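Local coordinates for mandelate racemase/muconate lactonizing enzyme family protein (PDB 3U4F) that binds magnesium in an enolase-superfamily TIM barrel and may, as its family suggests, act as a hydro-lyase, at residues 24-29 and 40-45; 351-356 and 369-374; 131-136 and 360-365. One frame throughout, in Å; residues are numbered along the deposited sequence.

Contact 1 (24-29 and 40-45)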
loop_
_atom_site.group_PDB
_atom_site.type_symbol
_atom_site.label_atom_id
_atom_site.label_comp_id
_atom_site.label_asym_id
_atom_site.label_seq_id
_atom_site.Cartn_x
_atom_site.Cartn_y
_atom_site.Cartn_z
ATOM N N LYS A 24 -10.083 23.731 -13.306
ATOM C CA LYS A 24 -10.856 23.046 -12.278
ATOM C C LYS A 24 -11.613 21.885 -12.888
ATOM O O LYS A 24 -12.386 22.065 -13.814
ATOM C CB LYS A 24 -11.861 24.001 -11.608
ATOM C CG LYS A 24 -11.266 24.882 -10.535
ATOM C CD LYS A 24 -12.325 25.840 -9.963
ATOM C CE LYS A 24 -11.720 26.835 -8.966
ATOM N NZ LYS A 24 -10.467 27.469 -9.498
ATOM N N LEU A 25 -11.411 20.695 -12.348
ATOM C CA LEU A 25 -12.203 19.560 -12.789
ATOM C C LEU A 25 -13.604 19.646 -12.239
ATOM O O LEU A 25 -13.787 19.847 -11.044
ATOM C CB LEU A 25 -11.565 18.228 -12.377
ATOM C CG LEU A 25 -10.226 17.869 -13.011
ATOM C CD1 LEU A 25 -9.873 16.447 -12.626
ATOM C CD2 LEU A 25 -10.259 18.032 -14.530
ATOM N N THR A 26 -14.592 19.463 -13.111
ATOM C CA THR A 26 -15.986 19.448 -12.687
ATOM C C THR A 26 -16.626 18.052 -12.716
ATOM O O THR A 26 -17.679 17.844 -12.143
ATOM C CB THR A 26 -16.843 20.463 -13.499
ATOM O OG1 THR A 26 -16.662 20.237 -14.900
ATOM C CG2 THR A 26 -16.420 21.883 -13.179
ATOM N N ALA A 27 -16.009 17.103 -13.412
ATOM C CA ALA A 27 -16.495 15.726 -13.425
ATOM C C ALA A 27 -15.340 14.762 -13.661
ATOM O O ALA A 27 -14.405 15.075 -14.394
ATOM C CB ALA A 27 -17.532 15.523 -14.507
ATOM N N ILE A 28 -15.431 13.599 -13.031
ATOM C CA ILE A 28 -14.509 12.498 -13.289
ATOM C C ILE A 28 -15.407 11.273 -13.486
ATOM O O ILE A 28 -16.241 10.945 -12.626
ATOM C CB ILE A 28 -13.565 12.244 -12.090
ATOM C CG1 ILE A 28 -12.617 13.438 -11.869
ATOM C CG2 ILE A 28 -12.772 10.963 -12.360
ATOM C CD1 ILE A 28 -11.789 13.402 -10.547
ATOM N N GLU A 29 -15.260 10.621 -14.640
ATOM C CA GLU A 29 -16.045 9.454 -14.988
ATOM C C GLU A 29 -15.153 8.248 -15.208
ATOM O O GLU A 29 -14.050 8.369 -15.761
ATOM C CB GLU A 29 -16.810 9.714 -16.289
ATOM C CG GLU A 29 -17.767 10.919 -16.188
ATOM C CD GLU A 29 -18.207 11.392 -17.559
ATOM O OE1 GLU A 29 -19.349 11.047 -17.980
ATOM O OE2 GLU A 29 -17.384 12.079 -18.201
ATOM N N ARG A 40 -12.426 9.515 -17.776
ATOM C CA ARG A 40 -12.627 10.741 -18.543
ATOM C C ARG A 40 -12.784 11.876 -17.581
ATOM O O ARG A 40 -13.632 11.791 -16.676
ATOM C CB ARG A 40 -13.848 10.676 -19.479
ATOM C CG ARG A 40 -13.988 12.022 -20.290
ATOM C CD ARG A 40 -15.048 11.965 -21.413
ATOM N NE ARG A 40 -16.377 11.621 -20.871
ATOM C CZ ARG A 40 -17.412 11.199 -21.597
ATOM N NH1 ARG A 40 -17.322 11.066 -22.920
ATOM N NH2 ARG A 40 -18.561 10.912 -21.001
ATOM N N VAL A 41 -11.997 12.932 -17.759
ATOM C CA VAL A 41 -12.103 14.111 -16.897
ATOM C C VAL A 41 -12.660 15.286 -17.693
ATOM O O VAL A 41 -12.404 15.390 -18.888
ATOM C CB VAL A 41 -10.780 14.536 -16.214
ATOM C CG1 VAL A 41 -10.294 13.456 -15.204
ATOM C CG2 VAL A 41 -9.661 14.910 -17.250
ATOM N N THR A 42 -13.411 16.146 -17.010
ATOM C CA THR A 42 -14.036 17.325 -17.652
ATOM C C THR A 42 -13.678 18.559 -16.852
ATOM O O THR A 42 -13.872 18.582 -15.646
ATOM C CB THR A 42 -15.577 17.220 -17.699
ATOM O OG1 THR A 42 -15.960 15.981 -18.289
ATOM C CG2 THR A 42 -16.213 18.388 -18.510
ATOM N N SER A 43 -13.138 19.575 -17.521
ATOM C CA SER A 43 -12.817 20.818 -16.853
ATOM C C SER A 43 -14.026 21.750 -16.907
ATOM O O SER A 43 -14.996 21.496 -17.641
ATOM C CB SER A 43 -11.581 21.478 -17.472
ATOM O OG SER A 43 -11.831 21.767 -18.836
ATOM N N GLU A 44 -13.962 22.824 -16.129
ATOM C CA GLU A 44 -15.112 23.733 -15.999
ATOM C C GLU A 44 -15.417 24.460 -17.307
ATOM O O GLU A 44 -16.571 24.771 -17.577
ATOM C CB GLU A 44 -14.966 24.688 -14.802
ATOM C CG GLU A 44 -13.845 25.693 -14.883
ATOM C CD GLU A 44 -13.894 26.733 -13.751
ATOM O OE1 GLU A 44 -14.930 26.835 -13.044
ATOM O OE2 GLU A 44 -12.885 27.454 -13.579
ATOM N N ASP A 45 -14.394 24.658 -18.139
ATOM C CA ASP A 45 -14.562 25.204 -19.497
ATOM C C ASP A 45 -15.154 24.226 -20.521
ATOM O O ASP A 45 -15.451 24.620 -21.648
ATOM C CB ASP A 45 -13.229 25.727 -20.032
ATOM C CG ASP A 45 -12.298 24.602 -20.498
ATOM O OD1 ASP A 45 -11.575 24.033 -19.649
ATOM O OD2 ASP A 45 -12.290 24.293 -21.718
HETATM O O HOH W 1 -15.635 13.694 -16.868
#
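Thr26 and Ala27 both face Thr42 and make a classic beta bulge in the antiparallel hairpin of strands 25-32 and 37-43. The hairpin belongs to the N-terminal domain of this enolase-superfamily protein. The backbone bonds set the register. Thr26 N donates to Thr42 O at 2.8 Å, nearly along the C=O axis, while the bond from Ala27 N to the same oxygen is weak. Thr42 N in turn binds Ala27 O; from there the pairing is regular, and Glu29 and Arg40 bond in both directions. At the other end Glu44 N reaches Lys24 O in a weak, bent bond.

Apolar contacts centre on Val41. Leu25 points away overall, but its end comes back to Val41, with CD2 3.9 Å from Val41 CB. Ile28 runs beside Val41 on one face, with CG1 4.1 Å from Val41 CG1. Helix 98-119 covers Leu25 and Val41, and helix 58-73 packs on Ile28.

Polar groups gather on the face of Ala27, Glu29, Arg40 and Thr42. Arg40 holds the Glu29 carboxylate through NE and NH2, in a salt bridge with one nitrogen to each oxygen. A bend at chi3 (58°) turns its guanidinium to the carboxylate, and the two planes are 31° apart. NH2 meets Glu29 OE1 at 3.1 Å, on the syn side. NE lies 2.9 Å from Glu29 OE2, which it meets from above the carboxylate plane. Tyr383 of the adjoining strand also bonds OE1, so this carboxylate oxygen has partners on two strands. One water lies 2.7 Å from Glu29 OE2, 2.8 Å from Arg40 O and 2.7 Å from Thr42 OG1.

Contact 2 (351-356 and 369-374)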
loop_
_atom_site.group_PDB
_atom_site.type_symbol
_atom_site.label_atom_id
_atom_site.label_comp_id
_atom_site.label_asym_id
_atom_site.label_seq_id
_atom_site.Cartn_x
_atom_site.Cartn_y
_atom_site.Cartn_z
ATOM N N GLU A 351 -7.839 3.020 -32.763
ATOM C CA GLU A 351 -6.532 2.930 -33.433
ATOM C C GLU A 351 -5.677 1.796 -32.848
ATOM O O GLU A 351 -5.931 1.284 -31.747
ATOM C CB GLU A 351 -5.749 4.233 -33.239
ATOM C CG GLU A 351 -6.465 5.529 -33.614
ATOM C CD GLU A 351 -7.407 6.103 -32.517
ATOM O OE1 GLU A 351 -7.622 5.469 -31.455
ATOM O OE2 GLU A 351 -7.919 7.213 -32.738
ATOM N N ASP A 352 -4.600 1.459 -33.539
ATOM C CA ASP A 352 -3.614 0.543 -32.991
ATOM C C ASP A 352 -2.309 1.325 -32.900
ATOM O O ASP A 352 -1.655 1.605 -33.932
ATOM C CB ASP A 352 -3.495 -0.682 -33.904
ATOM C CG ASP A 352 -2.424 -1.670 -33.454
ATOM O OD1 ASP A 352 -1.763 -1.425 -32.418
ATOM O OD2 ASP A 352 -2.244 -2.682 -34.179
ATOM N N PRO A 353 -1.948 1.746 -31.687
ATOM C CA PRO A 353 -0.732 2.575 -31.576
ATOM C C PRO A 353 0.562 1.771 -31.437
ATOM O O PRO A 353 1.657 2.368 -31.266
ATOM C CB PRO A 353 -0.983 3.380 -30.306
ATOM C CG PRO A 353 -1.802 2.453 -29.430
ATOM C CD PRO A 353 -2.655 1.597 -30.393
ATOM N N TYR A 354 0.442 0.451 -31.508
ATOM C CA TYR A 354 1.563 -0.445 -31.172
ATOM C C TYR A 354 2.172 -1.215 -32.327
ATOM O O TYR A 354 2.734 -2.296 -32.125
ATOM C CB TYR A 354 1.107 -1.428 -30.084
ATOM C CG TYR A 354 0.655 -0.720 -28.819
ATOM C CD1 TYR A 354 1.445 0.264 -28.251
ATOM C CD2 TYR A 354 -0.550 -1.077 -28.166
ATOM C CE1 TYR A 354 1.058 0.921 -27.052
ATOM C CE2 TYR A 354 -0.944 -0.431 -26.966
ATOM C CZ TYR A 354 -0.140 0.563 -26.427
ATOM O OH TYR A 354 -0.483 1.189 -25.245
ATOM N N ARG A 355 2.113 -0.667 -33.536
ATOM C CA ARG A 355 2.778 -1.390 -34.624
ATOM C C ARG A 355 4.292 -1.215 -34.461
ATOM O O ARG A 355 4.772 -0.134 -34.104
ATOM C CB ARG A 355 2.240 -0.929 -35.983
ATOM C CG ARG A 355 0.797 -1.464 -36.285
ATOM C CD ARG A 355 0.491 -1.395 -37.809
ATOM N NE ARG A 355 1.049 -2.505 -38.585
ATOM C CZ ARG A 355 1.415 -2.411 -39.865
ATOM N NH1 ARG A 355 1.305 -1.258 -40.503
ATOM N NH2 ARG A 355 1.912 -3.467 -40.507
ATOM N N ILE A 356 5.034 -2.302 -34.629
ATOM C CA ILE A 356 6.483 -2.263 -34.449
ATOM C C ILE A 356 7.120 -2.424 -35.819
ATOM O O ILE A 356 6.729 -3.277 -36.586
ATOM C CB ILE A 356 7.008 -3.379 -33.487
ATOM C CG1 ILE A 356 6.326 -3.274 -32.108
ATOM C CG2 ILE A 356 8.561 -3.338 -33.367
ATOM C CD1 ILE A 356 6.675 -1.961 -31.353
ATOM N N TRP A 369 -2.867 11.667 -25.890
ATOM C CA TRP A 369 -2.371 10.320 -26.131
ATOM C C TRP A 369 -2.633 9.856 -27.566
ATOM O O TRP A 369 -2.056 8.875 -28.014
ATOM C CB TRP A 369 -3.010 9.313 -25.151
ATOM C CG TRP A 369 -2.818 9.674 -23.711
ATOM C CD1 TRP A 369 -3.798 9.871 -22.777
ATOM C CD2 TRP A 369 -1.578 9.884 -23.041
ATOM N NE1 TRP A 369 -3.243 10.212 -21.560
ATOM C CE2 TRP A 369 -1.879 10.213 -21.688
ATOM C CE3 TRP A 369 -0.235 9.817 -23.441
ATOM C CZ2 TRP A 369 -0.885 10.486 -20.736
ATOM C CZ3 TRP A 369 0.762 10.088 -22.489
ATOM C CH2 TRP A 369 0.429 10.404 -21.151
ATOM N N GLY A 370 -3.515 10.545 -28.285
ATOM C CA GLY A 370 -3.774 10.202 -29.687
ATOM C C GLY A 370 -4.544 8.900 -29.870
ATOM O O GLY A 370 -4.418 8.255 -30.915
ATOM N N VAL A 371 -5.313 8.485 -28.864
ATOM C CA VAL A 371 -6.084 7.239 -28.954
ATOM C C VAL A 371 -7.531 7.459 -28.465
ATOM O O VAL A 371 -7.784 8.230 -27.533
ATOM C CB VAL A 371 -5.367 6.045 -28.191
ATOM C CG1 VAL A 371 -6.295 4.843 -27.966
ATOM C CG2 VAL A 371 -4.133 5.562 -28.977
ATOM N N GLU A 372 -8.475 6.794 -29.119
ATOM C CA GLU A 372 -9.889 6.850 -28.693
ATOM C C GLU A 372 -10.268 5.474 -28.183
ATOM O O GLU A 372 -9.908 4.482 -28.782
ATOM C CB GLU A 372 -10.806 7.253 -29.863
ATOM C CG GLU A 372 -12.313 7.176 -29.512
ATOM C CD GLU A 372 -13.223 7.351 -30.740
ATOM O OE1 GLU A 372 -12.703 7.668 -31.841
ATOM O OE2 GLU A 372 -14.452 7.122 -30.604
ATOM N N ILE A 373 -10.953 5.396 -27.043
ATOM C CA ILE A 373 -11.424 4.114 -26.561
ATOM C C ILE A 373 -12.532 3.610 -27.477
ATOM O O ILE A 373 -13.353 4.393 -27.927
ATOM C CB ILE A 373 -11.942 4.231 -25.094
ATOM C CG1 ILE A 373 -10.920 5.021 -24.263
ATOM C CG2 ILE A 373 -12.261 2.834 -24.539
ATOM C CD1 ILE A 373 -9.508 4.318 -24.162
ATOM N N CYS A 374 -12.531 2.317 -27.776
ATOM C CA CYS A 374 -13.505 1.728 -28.683
ATOM C C CYS A 374 -14.931 1.978 -28.172
ATOM O O CYS A 374 -15.208 1.669 -27.022
ATOM C CB CYS A 374 -13.250 0.234 -28.772
ATOM S SG CYS A 374 -14.473 -0.638 -29.761
HETATM O O HOH W 2 -10.524 7.804 -33.285
#
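Glu351 bends at chi2 (83°), which turns its carboxylate to the backbone of Val371 and Glu372. OE1 accepts the N-H of Glu372 at 2.8 Å. The bond is nearly straight, with an angle of 171° at the hydrogen. It reaches OE1 on the syn side, 19° out of the carboxylate plane. The same oxygen sits 3.4 Å from Val371 CA and 3.8 Å from Val371 CG1.

Val371 has CG1 anti to its backbone N and CG2 beside that nitrogen. This gives the two methyls different work. CG1 lies by the Glu351 carboxylate. CG2 meets Pro353 CG at 3.9 Å, the two side chains crossing at about a right angle. Pro353 CG in turn lies over the centre of the Tyr354 ring, 3.7 Å above its plane. An Asx turn spans Asp352 to Tyr354, with Asp352 OD1 accepting from Tyr354 N.

The contact joins two irregular loops, one before and one after strand 360-363 in the chain. Helix 313-322 packs against both Val371 and Tyr354. Segment 369-374 ends at Cys374, the N-cap residue of helix 375-380.

A water donates to Glu351 OE2 and to Glu372 OE1, at 2.7 and 2.6 Å. The two carboxylates do not touch. A water that donates a hydrogen bond to each probably eases the repulsion expected if both are ionised.

Contact 3 (131-136 and 360-365)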
loop_
_atom_site.group_PDB
_atom_site.type_symbol
_atom_site.label_atom_id
_atom_site.label_comp_id
_atom_site.label_asym_id
_atom_site.label_seq_id
_atom_site.Cartn_x
_atom_site.Cartn_y
_atom_site.Cartn_z
ATOM N N ALA A 131 7.311 14.006 -30.745
ATOM C CA ALA A 131 6.933 12.791 -31.438
ATOM C C ALA A 131 8.156 12.128 -32.107
ATOM O O ALA A 131 9.122 12.806 -32.528
ATOM C CB ALA A 131 5.849 13.115 -32.493
ATOM N N GLY A 132 8.128 10.806 -32.193
ATOM C CA GLY A 132 9.214 10.050 -32.832
ATOM C C GLY A 132 9.264 8.618 -32.354
ATOM O O GLY A 132 8.339 8.138 -31.726
ATOM N N THR A 133 10.344 7.913 -32.669
ATOM C CA THR A 133 10.393 6.483 -32.435
ATOM C C THR A 133 11.110 6.162 -31.119
ATOM O O THR A 133 11.854 6.991 -30.582
ATOM C CB THR A 133 11.173 5.772 -33.552
ATOM O OG1 THR A 133 12.453 6.384 -33.626
ATOM C CG2 THR A 133 10.449 5.931 -34.924
ATOM N N ILE A 134 10.876 4.936 -30.644
ATOM C CA ILE A 134 11.480 4.388 -29.422
ATOM C C ILE A 134 11.823 2.941 -29.702
ATOM O O ILE A 134 10.962 2.138 -30.114
ATOM C CB ILE A 134 10.476 4.392 -28.212
ATOM C CG1 ILE A 134 9.891 5.768 -27.964
ATOM C CG2 ILE A 134 11.185 3.984 -26.903
ATOM C CD1 ILE A 134 8.547 5.980 -28.615
ATOM N N ARG A 135 13.067 2.580 -29.411
ATOM C CA ARG A 135 13.497 1.201 -29.507
ATOM C C ARG A 135 12.675 0.366 -28.562
ATOM O O ARG A 135 12.489 0.765 -27.412
ATOM C CB ARG A 135 14.962 1.078 -29.071
ATOM C CG ARG A 135 15.521 -0.347 -29.213
ATOM C CD ARG A 135 16.986 -0.359 -28.806
ATOM N NE ARG A 135 17.568 -1.695 -28.908
ATOM C CZ ARG A 135 18.710 -2.052 -28.317
ATOM N NH1 ARG A 135 19.357 -1.195 -27.542
ATOM N NH2 ARG A 135 19.174 -3.283 -28.467
ATOM N N ALA A 136 12.208 -0.792 -29.022
ATOM C CA ALA A 136 11.417 -1.660 -28.127
ATOM C C ALA A 136 12.168 -2.956 -27.844
ATOM O O ALA A 136 12.919 -3.445 -28.701
ATOM C CB ALA A 136 10.075 -1.969 -28.744
ATOM N N HIS A 360 11.253 -0.757 -33.582
ATOM C CA HIS A 360 10.854 0.504 -32.938
ATOM C C HIS A 360 9.344 0.737 -32.951
ATOM O O HIS A 360 8.658 0.365 -33.905
ATOM C CB HIS A 360 11.520 1.712 -33.602
ATOM C CG HIS A 360 12.967 1.883 -33.249
ATOM N ND1 HIS A 360 13.914 0.912 -33.501
ATOM C CD2 HIS A 360 13.626 2.911 -32.674
ATOM C CE1 HIS A 360 15.095 1.330 -33.084
ATOM N NE2 HIS A 360 14.950 2.544 -32.582
ATOM N N ALA A 361 8.852 1.387 -31.885
ATOM C CA ALA A 361 7.451 1.820 -31.767
ATOM C C ALA A 361 7.483 3.295 -32.130
ATOM O O ALA A 361 8.551 3.885 -32.188
ATOM C CB ALA A 361 6.963 1.661 -30.309
ATOM N N ARG A 362 6.328 3.911 -32.338
ATOM C CA ARG A 362 6.335 5.328 -32.723
ATOM C C ARG A 362 5.205 6.123 -32.095
ATOM O O ARG A 362 4.024 5.688 -32.091
ATOM C CB ARG A 362 6.358 5.485 -34.257
ATOM C CG ARG A 362 6.140 6.950 -34.760
ATOM C CD ARG A 362 5.913 6.976 -36.302
ATOM N NE ARG A 362 7.071 6.423 -37.027
ATOM C CZ ARG A 362 8.205 7.081 -37.277
ATOM N NH1 ARG A 362 8.386 8.337 -36.857
ATOM N NH2 ARG A 362 9.176 6.482 -37.967
ATOM N N VAL A 363 5.587 7.253 -31.515
ATOM C CA VAL A 363 4.646 8.240 -31.040
ATOM C C VAL A 363 4.435 9.256 -32.174
ATOM O O VAL A 363 5.401 9.863 -32.649
ATOM C CB VAL A 363 5.173 8.919 -29.764
ATOM C CG1 VAL A 363 4.340 10.179 -29.396
ATOM C CG2 VAL A 363 5.197 7.899 -28.620
ATOM N N THR A 364 3.181 9.413 -32.594
ATOM C CA THR A 364 2.823 10.418 -33.608
ATOM C C THR A 364 2.553 11.793 -33.022
ATOM O O THR A 364 2.559 11.992 -31.807
ATOM C CB THR A 364 1.587 9.994 -34.427
ATOM O OG1 THR A 364 0.429 10.089 -33.602
ATOM C CG2 THR A 364 1.705 8.565 -34.955
ATOM N N GLU A 365 2.330 12.774 -33.899
ATOM C CA GLU A 365 1.979 14.115 -33.461
ATOM C C GLU A 365 0.486 14.276 -32.997
ATOM O O GLU A 365 0.038 15.389 -32.681
ATOM C CB GLU A 365 2.348 15.113 -34.586
ATOM C CG GLU A 365 1.824 14.772 -36.032
ATOM C CD GLU A 365 1.817 13.264 -36.435
ATOM O OE1 GLU A 365 2.814 12.682 -36.947
ATOM O OE2 GLU A 365 0.742 12.661 -36.239
#
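Gly132 with Val363 and Ile134 with Ala361 form antiparallel hydrogen-bonded pairs, two bonds each, and the strand segments run at 149° to one another. The Gly132 N bond to Val363 O is the most bent of the four.

His360 lays its ring over the backbone of Arg135. Arg135 CA sits 3.6 Å from the ring centroid, 12° off the normal, in a CH-pi contact. With CG beside the backbone N (chi1 -76°), the ring is carried across the neighbouring strand. His360 ND1 bonds Asp358 O. Arg135 itself runs out extended to a salt bridge with Asp164.

Strand 132-139 belongs to the parallel sheet of the TIM barrel. Strand 360-363 pairs with it antiparallel, whereas strand 332-335 pairs with 132-139 in parallel.

On the face of Thr133 and His360, Arg362 bends at chi3 and brings one face of its guanidinium to Thr133. The CG2 methyl stands 3.3 Å above that plane, toward the rim. The other face is apolar. Ile134 CD1 meets Val363 CG2 at 3.9 Å, and helix 313-322 packs on both through Met319. Just before strand 132-139, Ala131 CB lies 3.3 Å from Val363 O.

How the contacts relate
Contacts 1 and 3 are partly buried strand pairs, while contact 2 is a surface meeting of loops. Contact 1 stands apart in the N-terminal domain, its centre about 30 Å from that of contact 3. Contacts 2 and 3 are close, with centres about 12 Å apart, and their segments alternate along the chain. They touch where Ile356 CD1 packs 3.8 Å from Ala361 CB. Helix 313-322 packs against both. The chemistry follows the place. Backbone bonds hold contacts 1 and 3, whereas a carboxylate-to-backbone bond holds contact 2. A salt bridge between the segments occurs in contact 1, and an imidazole face meets backbone in contact 3.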